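Local coordinates for protein putative acetyltransferase (Streptococcus mutans, PDB 4E2A) that probably transfers an acyl group, most likely acetyl from acetyl-CoA, to an acceptor substrate, as GNAT-fold acyltransferases do, at residues B[36-41]-B[143-148]; B[102-107]-B[135-140]; B[116-121]-B[161-166]; B[149-154]-B[178-183]. All blocks are in the same frame, centred on the assembly; numbering follows the deposited sequence.

In the fold
Contacts 1 to 3 join strands of the GNAT sheet to a helix or a loop; contact 4 joins helix 142-157 to the turn that follows helix 171-179. Contacts 1 and 2 sit side by side, centres about 10 Å apart; a probable hydrogen bond from Ser102 N to Gln37 O, 2.9 Å, joins them. Contact 4 takes up the next turns of the helix used by contact 1, their centres about 15 Å apart, and Glu148 and Tyr180 tie the two together. Contacts 2 and 3 lie on opposite sides of the chain's centre, their own centres about 26 Å apart. Along the chain contact 1 spans contact 2, and contacts 3 and 4 interlock, so distant sequence builds one compact domain.

Contact 1 (B[36-41]-B[143-148]); sequences SQVEIR and GKQLFE
Val38 sets one methyl against the side-chain amide of Gln145, while two positions on, Ile40 overlaps Leu146: this is the edge strand of a GNAT sheet packing on helix 142-157, an alpha/beta layer contact. Strand 38-41 and helix segment 143-148 run at 34° to each other, their axes 10.3 Å apart, and alternate strand residues look at the helix. The closest pair is Val38 CG1 and Gln145 NE2 at 3.7 Å. The two side chains come from opposite directions, and the glutamine reaches the valine because its chain is extended, with CG anti to the backbone N (chi1 -167°). No hydrogen bond crosses here; the amide touches an apolar methyl, nearest through its nitrogen, at the exposed margin.

Deeper in, Ile40 uses both branches. Its CD1 stands 4.1 Å from the backbone O of Gln145, and its CG2 goes to the leucine. Ile99 of strand 94-101 touches Val38, Ile40 and Leu146 alike, while Phe149, one turn along the helix, packs on Ile40. Leu146 is buried, and the methyl it offers across the contact is CD1, 4.0 Å from Ile40 CG2.

Contact 2 (B[102-107]-B[135-140]); sequences SGKAAG and KAYQGL
The chain of 102-107 comes out of a tight turn, where Gly103 takes a positive phi of 83°, and enters strand 104-113, while 135-140 leaves strand 125-133 through a short 3-10 turn; the two backbones come nearest at Ala106 and Tyr137, with CA atoms 6.1 Å apart. Ala106 and Gly107 together face Ile99 of the neighbouring strand, a classic beta bulge near the start of a central strand of the GNAT sheet. Gln138 opens a Q-x-x-G-x-G run ending at Gly143, the family's signature, so this loop probably cradles the acetyl-CoA pyrophosphate as in relatives.

The bulged alanine turns its methyl to the tyrosine and makes a CH-pi contact. Ala106 CB lies over one face of the Tyr137 ring, 3.8 Å from the centroid and displaced toward the rim near CG, the nearest ring atom at 3.5 Å. With its CG anti to the carbonyl carbon (chi1 -68°), the tyrosine lays its ring along the strand, back toward Lys104. There the lysine side chain crosses it at about a right angle, and the aliphatic part, not the amine, does the touching. No hydrogen bond joins the two segments.

Leu142, in the first turn of helix 142-157, touches both Ala106 and Tyr137, and Met101 of strand 94-101 also packs on the tyrosine. Ala106 pairs through its backbone with Ile99 and with Leu134, just past the end of strand 125-133. At the far end of the ring, Tyr137 OH rests 3.5 Å from Lys104 CD and 3.7 Å from Lys104 CB.

Contact 3 (B[116-121]-B[161-166]); sequences SQTEQV and WVWLGV
The indole of Trp163 has Val121 CG2 over one face and the amide oxygen of Gln117 at its edge. The valine methyl sits almost centrally above the six-membered ring, 4.0 Å from the centroid and almost along the normal, a CH-pi contact. At the edge, the indole N-H is used: Trp163 NE1 donates to Gln117 OE1 over 3.0 Å, nearly straight at 166°. The oxygen lies close to the ring plane and the donor lies in the carbonyl plane, although amide and ring planes are turned 53° apart. Gln117 NE2 bonds in turn to Gly114 O, so this buried polar pair is satisfied from both ends of the amide, whose rotation is fixed.

Glu119 O approaches Trp163 CZ2 obliquely at 3.7 Å, and Thr118 OG1 is also oblique to the ring, but its hydrogen bond is with Glu127 OE2. The tryptophan reaches the loop because CG stands between its backbone N and carbonyl carbon (chi1 70°).

Strand 125-133 lies between 104-113 and 161-167 in the sheet, and the loop 116-121 leads from 104-113 into it. A tryptophan from a central GNAT strand thus reaches past its neighbour to pin the connection leading into that strand.

Contact 4 (B[149-154]-B[178-183]); sequences FALERA and AKYGFE
Apolar packing carries this contact, and Leu151 makes all of it, forking between two aromatic rings. The leucine sits on helix 142-157, the crossover of a beta-alpha-beta unit between parallel strands 125-133 and 161-167 of the GNAT fold. Its CD1 branch meets the Tyr180 ring obliquely, nearest at Tyr180 CD1, 3.5 Å away, with the two side chains roughly perpendicular. The other branch comes to the edge of Phe182, Leu151 CD2 lying 3.7 Å from Phe182 CZ and close to the ring plane. A chi1 of -60° carries CG toward 178-183, where the two methyls divide between the rings. Phe147, one turn earlier, meets Tyr180 edge-to-face and also touches Phe182; Val162 and Leu164 line Phe182 from the sheet.

The polar bonds lie beside the leucine. Tyr180 OH bonds to Glu148 OE2 on the same helix as Leu151. Within 178-183 the backbone forms a Schellman motif: Gly181 is the first residue to leave helical geometry, with a positive phi of 96°, and one of the bonds back into the last turn is Gly181 N to Ala178 O, 3.1 Å.

With no hydrogen bond between the segments, the leucine's hold on the rings is purely van der Waals; the polar bond to Glu148 orients the Tyr180 ring, while the Phe182 ring is placed by packing.

Contact 1 (B[36-41]-B[143-148])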
loop_
_atom_site.group_PDB
_atom_site.type_symbol
_atom_site.label_atom_id
_atom_site.label_comp_id
_atom_site.label_asym_id
_atom_site.label_seq_id
_atom_site.Cartn_x
_atom_site.Cartn_y
_atom_site.Cartn_z
ATOM N N SER B 36 -4.532 38.051 13.203
ATOM C CA SER B 36 -5.657 37.710 12.338
ATOM C C SER B 36 -6.718 36.921 13.103
ATOM O O SER B 36 -6.729 36.883 14.338
ATOM C CB SER B 36 -5.173 36.904 11.122
ATOM O OG SER B 36 -6.204 36.712 10.162
ATOM N N GLN B 37 -7.610 36.294 12.353
ATOM C CA GLN B 37 -8.632 35.442 12.925
ATOM C C GLN B 37 -8.183 33.977 12.919
ATOM O O GLN B 37 -8.913 33.081 13.353
ATOM C CB GLN B 37 -9.929 35.592 12.129
ATOM C CG GLN B 37 -10.601 36.951 12.282
ATOM C CD GLN B 37 -10.885 37.306 13.740
ATOM O OE1 GLN B 37 -10.500 36.578 14.655
ATOM N NE2 GLN B 37 -11.561 38.433 13.957
ATOM N N VAL B 38 -6.971 33.746 12.432
ATOM C CA VAL B 38 -6.493 32.394 12.179
ATOM C C VAL B 38 -5.483 31.922 13.213
ATOM O O VAL B 38 -4.566 32.656 13.583
ATOM C CB VAL B 38 -5.872 32.298 10.781
ATOM C CG1 VAL B 38 -5.290 30.907 10.560
ATOM C CG2 VAL B 38 -6.924 32.609 9.723
ATOM N N GLU B 39 -5.665 30.691 13.684
ATOM C CA GLU B 39 -4.749 30.084 14.636
ATOM C C GLU B 39 -4.377 28.670 14.198
ATOM O O GLU B 39 -5.196 27.952 13.616
ATOM C CB GLU B 39 -5.394 30.031 16.023
ATOM C CG GLU B 39 -4.487 29.448 17.098
ATOM C CD GLU B 39 -5.162 29.350 18.457
ATOM O OE1 GLU B 39 -6.367 29.686 18.549
ATOM O OE2 GLU B 39 -4.485 28.932 19.425
ATOM N N ILE B 40 -3.142 28.275 14.472
ATOM C CA ILE B 40 -2.696 26.917 14.204
ATOM C C ILE B 40 -2.111 26.386 15.487
ATOM O O ILE B 40 -1.219 27.004 16.060
ATOM C CB ILE B 40 -1.601 26.861 13.105
ATOM C CG1 ILE B 40 -2.152 27.379 11.773
ATOM C CG2 ILE B 40 -1.068 25.413 12.929
ATOM C CD1 ILE B 40 -1.096 27.519 10.688
ATOM N N ARG B 41 -2.599 25.234 15.936
ATOM C CA ARG B 41 -2.131 24.646 17.184
ATOM C C ARG B 41 -2.445 23.150 17.216
ATOM O O ARG B 41 -3.274 22.659 16.440
ATOM C CB ARG B 41 -2.779 25.346 18.397
ATOM C CG ARG B 41 -4.304 25.219 18.448
ATOM C CD ARG B 41 -4.888 25.458 19.847
ATOM N NE ARG B 41 -6.348 25.565 19.825
ATOM C CZ ARG B 41 -7.191 24.535 19.836
ATOM N NH1 ARG B 41 -6.723 23.296 19.879
ATOM N NH2 ARG B 41 -8.505 24.744 19.805
ATOM N N GLY B 143 -4.794 26.531 3.262
ATOM C CA GLY B 143 -3.977 25.368 2.912
ATOM C C GLY B 143 -2.488 25.723 2.825
ATOM O O GLY B 143 -1.615 25.051 3.389
ATOM N N LYS B 144 -2.206 26.789 2.094
ATOM C CA LYS B 144 -0.855 27.304 1.964
ATOM C C LYS B 144 -0.281 27.629 3.333
ATOM O O LYS B 144 0.855 27.270 3.643
ATOM C CB LYS B 144 -0.849 28.551 1.077
ATOM C CG LYS B 144 0.471 29.256 1.006
ATOM C CD LYS B 144 0.482 30.310 -0.085
ATOM C CE LYS B 144 1.725 31.188 0.005
ATOM N NZ LYS B 144 1.737 32.235 -1.062
ATOM N N GLN B 145 -1.071 28.297 4.166
ATOM C CA GLN B 145 -0.591 28.675 5.488
ATOM C C GLN B 145 -0.258 27.443 6.335
ATOM O O GLN B 145 0.738 27.423 7.040
ATOM C CB GLN B 145 -1.630 29.531 6.210
ATOM C CG GLN B 145 -1.103 30.232 7.441
ATOM C CD GLN B 145 -2.103 31.218 8.009
ATOM O OE1 GLN B 145 -3.046 31.630 7.321
ATOM N NE2 GLN B 145 -1.914 31.593 9.274
ATOM N N LEU B 146 -1.094 26.413 6.262
ATOM C CA LEU B 146 -0.836 25.196 7.033
ATOM C C LEU B 146 0.381 24.419 6.467
ATOM O O LEU B 146 1.167 23.884 7.229
ATOM C CB LEU B 146 -2.089 24.326 7.114
ATOM C CG LEU B 146 -2.128 23.121 8.062
ATOM C CD1 LEU B 146 -1.619 23.426 9.464
ATOM C CD2 LEU B 146 -3.571 22.548 8.128
ATOM N N PHE B 147 0.543 24.387 5.144
ATOM C CA PHE B 147 1.705 23.742 4.536
ATOM C C PHE B 147 2.991 24.471 4.907
ATOM O O PHE B 147 3.989 23.839 5.251
ATOM C CB PHE B 147 1.566 23.614 3.017
ATOM C CG PHE B 147 2.656 22.773 2.365
ATOM C CD1 PHE B 147 2.659 21.385 2.483
ATOM C CD2 PHE B 147 3.659 23.371 1.621
ATOM C CE1 PHE B 147 3.652 20.611 1.879
ATOM C CE2 PHE B 147 4.657 22.607 1.001
ATOM C CZ PHE B 147 4.652 21.224 1.124
ATOM N N GLU B 148 2.955 25.802 4.873
ATOM C CA GLU B 148 4.102 26.594 5.284
ATOM C C GLU B 148 4.442 26.426 6.773
ATOM O O GLU B 148 5.619 26.428 7.154
ATOM C CB GLU B 148 3.898 28.068 4.889
ATOM C CG GLU B 148 3.661 28.207 3.388
ATOM C CD GLU B 148 3.999 29.581 2.824
ATOM O OE1 GLU B 148 4.140 30.523 3.623
ATOM O OE2 GLU B 148 4.138 29.695 1.581
#

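Contact 2 (B[102-107]-B[135-140])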
loop_
_atom_site.group_PDB
_atom_site.type_symbol
_atom_site.label_atom_id
_atom_site.label_comp_id
_atom_site.label_asym_id
_atom_site.label_seq_id
_atom_site.Cartn_x
_atom_site.Cartn_y
_atom_site.Cartn_z
ATOM N N SER B 102 -11.553 31.889 13.451
ATOM C CA SER B 102 -12.417 32.403 14.465
ATOM C C SER B 102 -12.840 31.320 15.474
ATOM O O SER B 102 -13.947 31.290 15.886
ATOM C CB SER B 102 -13.641 33.063 13.841
ATOM O OG SER B 102 -13.317 34.220 13.110
ATOM N N GLY B 103 -11.928 30.474 15.887
ATOM C CA GLY B 103 -12.175 29.457 16.898
ATOM C C GLY B 103 -12.810 28.171 16.388
ATOM O O GLY B 103 -12.967 27.206 17.146
ATOM N N LYS B 104 -13.168 28.146 15.107
ATOM C CA LYS B 104 -13.724 26.945 14.478
ATOM C C LYS B 104 -12.670 26.178 13.668
ATOM O O LYS B 104 -11.953 26.762 12.838
ATOM C CB LYS B 104 -14.876 27.313 13.542
ATOM C CG LYS B 104 -16.081 27.983 14.193
ATOM C CD LYS B 104 -17.055 28.458 13.108
ATOM C CE LYS B 104 -18.304 29.096 13.682
ATOM N NZ LYS B 104 -19.299 29.424 12.613
ATOM N N ALA B 105 -12.590 24.871 13.889
ATOM C CA ALA B 105 -11.672 24.041 13.113
ATOM C C ALA B 105 -11.996 24.079 11.619
ATOM O O ALA B 105 -13.098 23.722 11.208
ATOM C CB ALA B 105 -11.686 22.615 13.626
ATOM N N ALA B 106 -11.021 24.495 10.814
ATOM C CA ALA B 106 -11.183 24.601 9.358
ATOM C C ALA B 106 -10.398 23.539 8.577
ATOM O O ALA B 106 -10.651 23.313 7.389
ATOM C CB ALA B 106 -10.788 25.991 8.883
ATOM N N GLY B 107 -9.445 22.891 9.238
ATOM C CA GLY B 107 -8.651 21.871 8.590
ATOM C C GLY B 107 -7.641 21.263 9.548
ATOM O O GLY B 107 -7.572 21.645 10.721
ATOM N N LYS B 135 -14.102 22.142 2.722
ATOM C CA LYS B 135 -14.555 22.873 1.542
ATOM C C LYS B 135 -15.139 24.247 1.880
ATOM O O LYS B 135 -14.931 25.208 1.140
ATOM C CB LYS B 135 -15.591 22.058 0.762
ATOM C CG LYS B 135 -15.221 21.896 -0.694
ATOM C CD LYS B 135 -15.054 20.433 -1.075
ATOM C CE LYS B 135 -16.408 19.769 -1.288
ATOM N NZ LYS B 135 -16.316 18.537 -2.129
ATOM N N ALA B 136 -15.870 24.345 2.988
ATOM C CA ALA B 136 -16.459 25.630 3.357
ATOM C C ALA B 136 -15.379 26.670 3.639
ATOM O O ALA B 136 -15.678 27.862 3.656
ATOM C CB ALA B 136 -17.433 25.496 4.562
ATOM N N TYR B 137 -14.137 26.224 3.859
ATOM C CA TYR B 137 -13.034 27.150 4.175
ATOM C C TYR B 137 -11.917 27.210 3.128
ATOM O O TYR B 137 -10.865 27.794 3.389
ATOM C CB TYR B 137 -12.398 26.821 5.536
ATOM C CG TYR B 137 -13.300 27.075 6.708
ATOM C CD1 TYR B 137 -13.302 28.310 7.367
ATOM C CD2 TYR B 137 -14.140 26.073 7.176
ATOM C CE1 TYR B 137 -14.141 28.532 8.450
ATOM C CE2 TYR B 137 -14.983 26.288 8.251
ATOM C CZ TYR B 137 -14.980 27.513 8.884
ATOM O OH TYR B 137 -15.826 27.701 9.948
ATOM N N GLN B 138 -12.134 26.610 1.962
ATOM C CA GLN B 138 -11.127 26.637 0.893
ATOM C C GLN B 138 -11.090 27.986 0.160
ATOM O O GLN B 138 -12.050 28.764 0.197
ATOM C CB GLN B 138 -11.347 25.479 -0.099
ATOM C CG GLN B 138 -11.086 24.093 0.504
ATOM C CD GLN B 138 -11.312 22.929 -0.482
ATOM O OE1 GLN B 138 -11.597 23.138 -1.657
ATOM N NE2 GLN B 138 -11.174 21.697 0.010
ATOM N N GLY B 139 -9.974 28.276 -0.497
ATOM C CA GLY B 139 -9.855 29.496 -1.275
ATOM C C GLY B 139 -9.494 30.722 -0.442
ATOM O O GLY B 139 -9.430 31.828 -0.956
ATOM N N LEU B 140 -9.241 30.509 0.841
ATOM C CA LEU B 140 -8.940 31.595 1.773
ATOM C C LEU B 140 -7.446 31.640 2.094
ATOM O O LEU B 140 -6.994 32.458 2.900
ATOM C CB LEU B 140 -9.724 31.388 3.069
ATOM C CG LEU B 140 -11.235 31.247 2.915
ATOM C CD1 LEU B 140 -11.875 30.803 4.226
ATOM C CD2 LEU B 140 -11.824 32.562 2.404
#

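Contact 3 (B[116-121]-B[161-166])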
loop_
_atom_site.group_PDB
_atom_site.type_symbol
_atom_site.label_atom_id
_atom_site.label_comp_id
_atom_site.label_asym_id
_atom_site.label_seq_id
_atom_site.Cartn_x
_atom_site.Cartn_y
_atom_site.Cartn_z
ATOM N N SER B 116 7.456 6.566 13.513
ATOM C CA SER B 116 6.064 6.865 13.163
ATOM C C SER B 116 5.867 7.270 11.699
ATOM O O SER B 116 4.730 7.424 11.234
ATOM C CB SER B 116 5.491 7.934 14.098
ATOM O OG SER B 116 5.424 7.440 15.423
ATOM N N GLN B 117 6.954 7.444 10.957
ATOM C CA GLN B 117 6.797 7.721 9.542
ATOM C C GLN B 117 6.092 6.535 8.891
ATOM O O GLN B 117 6.242 5.386 9.324
ATOM C CB GLN B 117 8.146 7.998 8.864
ATOM C CG GLN B 117 8.955 9.148 9.487
ATOM C CD GLN B 117 10.348 9.260 8.877
ATOM O OE1 GLN B 117 10.518 9.724 7.743
ATOM N NE2 GLN B 117 11.345 8.825 9.623
ATOM N N THR B 118 5.317 6.812 7.854
ATOM C CA THR B 118 4.584 5.755 7.166
ATOM C C THR B 118 5.522 4.795 6.442
ATOM O O THR B 118 5.179 3.633 6.222
ATOM C CB THR B 118 3.549 6.320 6.171
ATOM O OG1 THR B 118 4.208 7.057 5.132
ATOM C CG2 THR B 118 2.554 7.229 6.885
ATOM N N GLU B 119 6.699 5.290 6.072
ATOM C CA GLU B 119 7.707 4.484 5.385
ATOM C C GLU B 119 9.092 4.927 5.817
ATOM O O GLU B 119 9.334 6.114 6.016
ATOM C CB GLU B 119 7.573 4.620 3.864
ATOM C CG GLU B 119 6.307 3.992 3.298
ATOM C CD GLU B 119 6.113 4.264 1.814
ATOM O OE1 GLU B 119 6.659 5.272 1.314
ATOM O OE2 GLU B 119 5.408 3.467 1.149
ATOM N N GLN B 120 10.005 3.975 5.975
ATOM C CA GLN B 120 11.392 4.321 6.253
ATOM C C GLN B 120 12.149 4.434 4.936
ATOM O O GLN B 120 12.616 3.429 4.392
ATOM C CB GLN B 120 12.055 3.280 7.162
ATOM C CG GLN B 120 11.476 3.204 8.566
ATOM C CD GLN B 120 11.537 4.534 9.306
ATOM O OE1 GLN B 120 12.583 5.190 9.362
ATOM N NE2 GLN B 120 10.410 4.939 9.872
ATOM N N VAL B 121 12.257 5.657 4.421
ATOM C CA VAL B 121 12.894 5.885 3.130
ATOM C C VAL B 121 14.132 6.797 3.201
ATOM O O VAL B 121 15.002 6.738 2.334
ATOM C CB VAL B 121 11.884 6.400 2.084
ATOM C CG1 VAL B 121 10.982 5.271 1.623
ATOM C CG2 VAL B 121 11.065 7.567 2.654
ATOM N N TRP B 161 15.822 16.170 6.401
ATOM C CA TRP B 161 14.915 16.151 5.251
ATOM C C TRP B 161 13.436 16.219 5.672
ATOM O O TRP B 161 13.042 15.712 6.725
ATOM C CB TRP B 161 15.157 14.904 4.370
ATOM C CG TRP B 161 16.573 14.731 3.945
ATOM C CD1 TRP B 161 17.515 13.947 4.539
ATOM C CD2 TRP B 161 17.226 15.372 2.838
ATOM N NE1 TRP B 161 18.717 14.055 3.869
ATOM C CE2 TRP B 161 18.564 14.923 2.827
ATOM C CE3 TRP B 161 16.804 16.282 1.863
ATOM C CZ2 TRP B 161 19.487 15.358 1.872
ATOM C CZ3 TRP B 161 17.733 16.711 0.914
ATOM C CH2 TRP B 161 19.050 16.243 0.928
ATOM N N VAL B 162 12.642 16.885 4.850
ATOM C CA VAL B 162 11.191 16.781 4.930
ATOM C C VAL B 162 10.757 16.183 3.599
ATOM O O VAL B 162 11.285 16.541 2.541
ATOM C CB VAL B 162 10.536 18.161 5.201
ATOM C CG1 VAL B 162 10.904 19.155 4.119
ATOM C CG2 VAL B 162 9.006 18.045 5.321
ATOM N N TRP B 163 9.844 15.220 3.653
ATOM C CA TRP B 163 9.383 14.539 2.458
ATOM C C TRP B 163 7.870 14.310 2.434
ATOM O O TRP B 163 7.187 14.368 3.458
ATOM C CB TRP B 163 10.121 13.201 2.288
ATOM C CG TRP B 163 9.747 12.168 3.297
ATOM C CD1 TRP B 163 10.227 12.057 4.564
ATOM C CD2 TRP B 163 8.809 11.096 3.125
ATOM N NE1 TRP B 163 9.667 10.971 5.183
ATOM C CE2 TRP B 163 8.794 10.372 4.334
ATOM C CE3 TRP B 163 7.997 10.679 2.070
ATOM C CZ2 TRP B 163 7.977 9.244 4.516
ATOM C CZ3 TRP B 163 7.186 9.563 2.255
ATOM C CH2 TRP B 163 7.179 8.866 3.470
ATOM N N LEU B 164 7.353 14.040 1.241
ATOM C CA LEU B 164 5.956 13.695 1.084
ATOM C C LEU B 164 5.793 12.857 -0.184
ATOM O O LEU B 164 6.696 12.792 -1.010
ATOM C CB LEU B 164 5.094 14.962 1.045
ATOM C CG LEU B 164 5.519 16.078 0.084
ATOM C CD1 LEU B 164 5.048 15.726 -1.299
ATOM C CD2 LEU B 164 4.905 17.409 0.516
ATOM N N GLY B 165 4.654 12.190 -0.310
ATOM C CA GLY B 165 4.366 11.400 -1.489
ATOM C C GLY B 165 3.365 12.105 -2.372
ATOM O O GLY B 165 2.467 12.772 -1.879
ATOM N N VAL B 166 3.525 11.963 -3.685
ATOM C CA VAL B 166 2.579 12.541 -4.628
ATOM C C VAL B 166 2.331 11.555 -5.771
ATOM O O VAL B 166 3.243 10.859 -6.214
ATOM C CB VAL B 166 3.084 13.894 -5.203
ATOM C CG1 VAL B 166 4.367 13.688 -6.004
ATOM C CG2 VAL B 166 2.010 14.550 -6.070
#

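Contact 4 (B[149-154]-B[178-183])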
loop_
_atom_site.group_PDB
_atom_site.type_symbol
_atom_site.label_atom_id
_atom_site.label_comp_id
_atom_site.label_asym_id
_atom_site.label_seq_id
_atom_site.Cartn_x
_atom_site.Cartn_y
_atom_site.Cartn_z
ATOM N N PHE B 149 3.418 26.266 7.610
ATOM C CA PHE B 149 3.627 25.943 9.017
ATOM C C PHE B 149 4.315 24.576 9.150
ATOM O O PHE B 149 5.211 24.397 9.988
ATOM C CB PHE B 149 2.290 25.971 9.783
ATOM C CG PHE B 149 2.386 25.517 11.220
ATOM C CD1 PHE B 149 2.618 26.439 12.247
ATOM C CD2 PHE B 149 2.217 24.168 11.556
ATOM C CE1 PHE B 149 2.711 26.027 13.584
ATOM C CE2 PHE B 149 2.290 23.745 12.885
ATOM C CZ PHE B 149 2.543 24.681 13.908
ATOM N N ALA B 150 3.879 23.608 8.344
ATOM C CA ALA B 150 4.504 22.280 8.359
ATOM C C ALA B 150 5.991 22.335 8.018
ATOM O O ALA B 150 6.794 21.673 8.684
ATOM C CB ALA B 150 3.784 21.305 7.412
ATOM N N LEU B 151 6.354 23.110 6.992
ATOM C CA LEU B 151 7.770 23.287 6.606
ATOM C C LEU B 151 8.605 23.953 7.701
ATOM O O LEU B 151 9.785 23.618 7.896
ATOM C CB LEU B 151 7.887 24.120 5.326
ATOM C CG LEU B 151 7.199 23.536 4.096
ATOM C CD1 LEU B 151 7.361 24.470 2.911
ATOM C CD2 LEU B 151 7.750 22.133 3.788
ATOM N N GLU B 152 8.010 24.913 8.403
ATOM C CA GLU B 152 8.714 25.552 9.517
ATOM C C GLU B 152 8.898 24.595 10.711
ATOM O O GLU B 152 9.965 24.560 11.326
ATOM C CB GLU B 152 8.030 26.854 9.929
ATOM C CG GLU B 152 8.758 27.590 11.038
ATOM C CD GLU B 152 10.224 27.889 10.713
ATOM O OE1 GLU B 152 10.584 27.972 9.515
ATOM O OE2 GLU B 152 11.018 28.049 11.669
ATOM N N ARG B 153 7.880 23.793 11.021
ATOM C CA ARG B 153 8.055 22.749 12.030
ATOM C C ARG B 153 9.214 21.824 11.670
ATOM O O ARG B 153 10.026 21.440 12.523
ATOM C CB ARG B 153 6.765 21.933 12.228
ATOM C CG ARG B 153 5.678 22.672 12.980
ATOM C CD ARG B 153 6.150 23.105 14.364
ATOM N NE ARG B 153 6.492 21.971 15.228
ATOM C CZ ARG B 153 6.950 22.101 16.474
ATOM N NH1 ARG B 153 7.135 23.313 16.997
ATOM N NH2 ARG B 153 7.233 21.024 17.202
ATOM N N ALA B 154 9.293 21.467 10.398
ATOM C CA ALA B 154 10.365 20.594 9.909
ATOM C C ALA B 154 11.723 21.242 10.134
ATOM O O ALA B 154 12.675 20.583 10.561
ATOM C CB ALA B 154 10.172 20.278 8.425
ATOM N N ALA B 178 7.467 21.619 -6.194
ATOM C CA ALA B 178 8.773 21.953 -6.741
ATOM C C ALA B 178 9.125 23.406 -6.395
ATOM O O ALA B 178 10.296 23.759 -6.274
ATOM C CB ALA B 178 8.804 21.726 -8.245
ATOM N N LYS B 179 8.112 24.237 -6.196
ATOM C CA LYS B 179 8.373 25.653 -5.938
ATOM C C LYS B 179 8.894 25.883 -4.528
ATOM O O LYS B 179 9.596 26.875 -4.259
ATOM C CB LYS B 179 7.140 26.514 -6.212
ATOM C CG LYS B 179 6.934 26.787 -7.680
ATOM C CD LYS B 179 5.865 27.845 -7.899
ATOM C CE LYS B 179 6.276 29.168 -7.262
ATOM N NZ LYS B 179 5.200 30.188 -7.355
ATOM N N TYR B 180 8.545 24.969 -3.630
ATOM C CA TYR B 180 9.059 25.012 -2.270
ATOM C C TYR B 180 10.410 24.321 -2.157
ATOM O O TYR B 180 10.996 24.266 -1.078
ATOM C CB TYR B 180 8.062 24.388 -1.290
ATOM C CG TYR B 180 6.893 25.294 -0.973
ATOM C CD1 TYR B 180 7.023 26.324 -0.047
ATOM C CD2 TYR B 180 5.670 25.132 -1.616
ATOM C CE1 TYR B 180 5.967 27.157 0.245
ATOM C CE2 TYR B 180 4.602 25.959 -1.332
ATOM C CZ TYR B 180 4.757 26.964 -0.401
ATOM O OH TYR B 180 3.697 27.786 -0.127
ATOM N N GLY B 181 10.913 23.793 -3.266
ATOM C CA GLY B 181 12.209 23.134 -3.248
ATOM C C GLY B 181 12.192 21.613 -3.084
ATOM O O GLY B 181 13.230 21.021 -2.771
ATOM N N PHE B 182 11.038 20.972 -3.283
ATOM C CA PHE B 182 10.980 19.506 -3.203
ATOM C C PHE B 182 11.482 18.894 -4.521
ATOM O O PHE B 182 11.288 19.476 -5.592
ATOM C CB PHE B 182 9.559 18.995 -2.892
ATOM C CG PHE B 182 9.136 19.171 -1.449
ATOM C CD1 PHE B 182 8.678 20.400 -0.982
ATOM C CD2 PHE B 182 9.201 18.113 -0.565
ATOM C CE1 PHE B 182 8.284 20.561 0.367
ATOM C CE2 PHE B 182 8.803 18.258 0.772
ATOM C CZ PHE B 182 8.343 19.491 1.232
ATOM N N GLU B 183 12.105 17.718 -4.432
ATOM C CA GLU B 183 12.662 17.015 -5.592
ATOM C C GLU B 183 12.419 15.518 -5.444
ATOM O O GLU B 183 12.457 14.982 -4.336
ATOM C CB GLU B 183 14.176 17.228 -5.691
ATOM C CG GLU B 183 14.658 18.663 -5.591
ATOM C CD GLU B 183 16.176 18.745 -5.364
ATOM O OE1 GLU B 183 16.831 17.677 -5.255
ATOM O OE2 GLU B 183 16.713 19.874 -5.293
#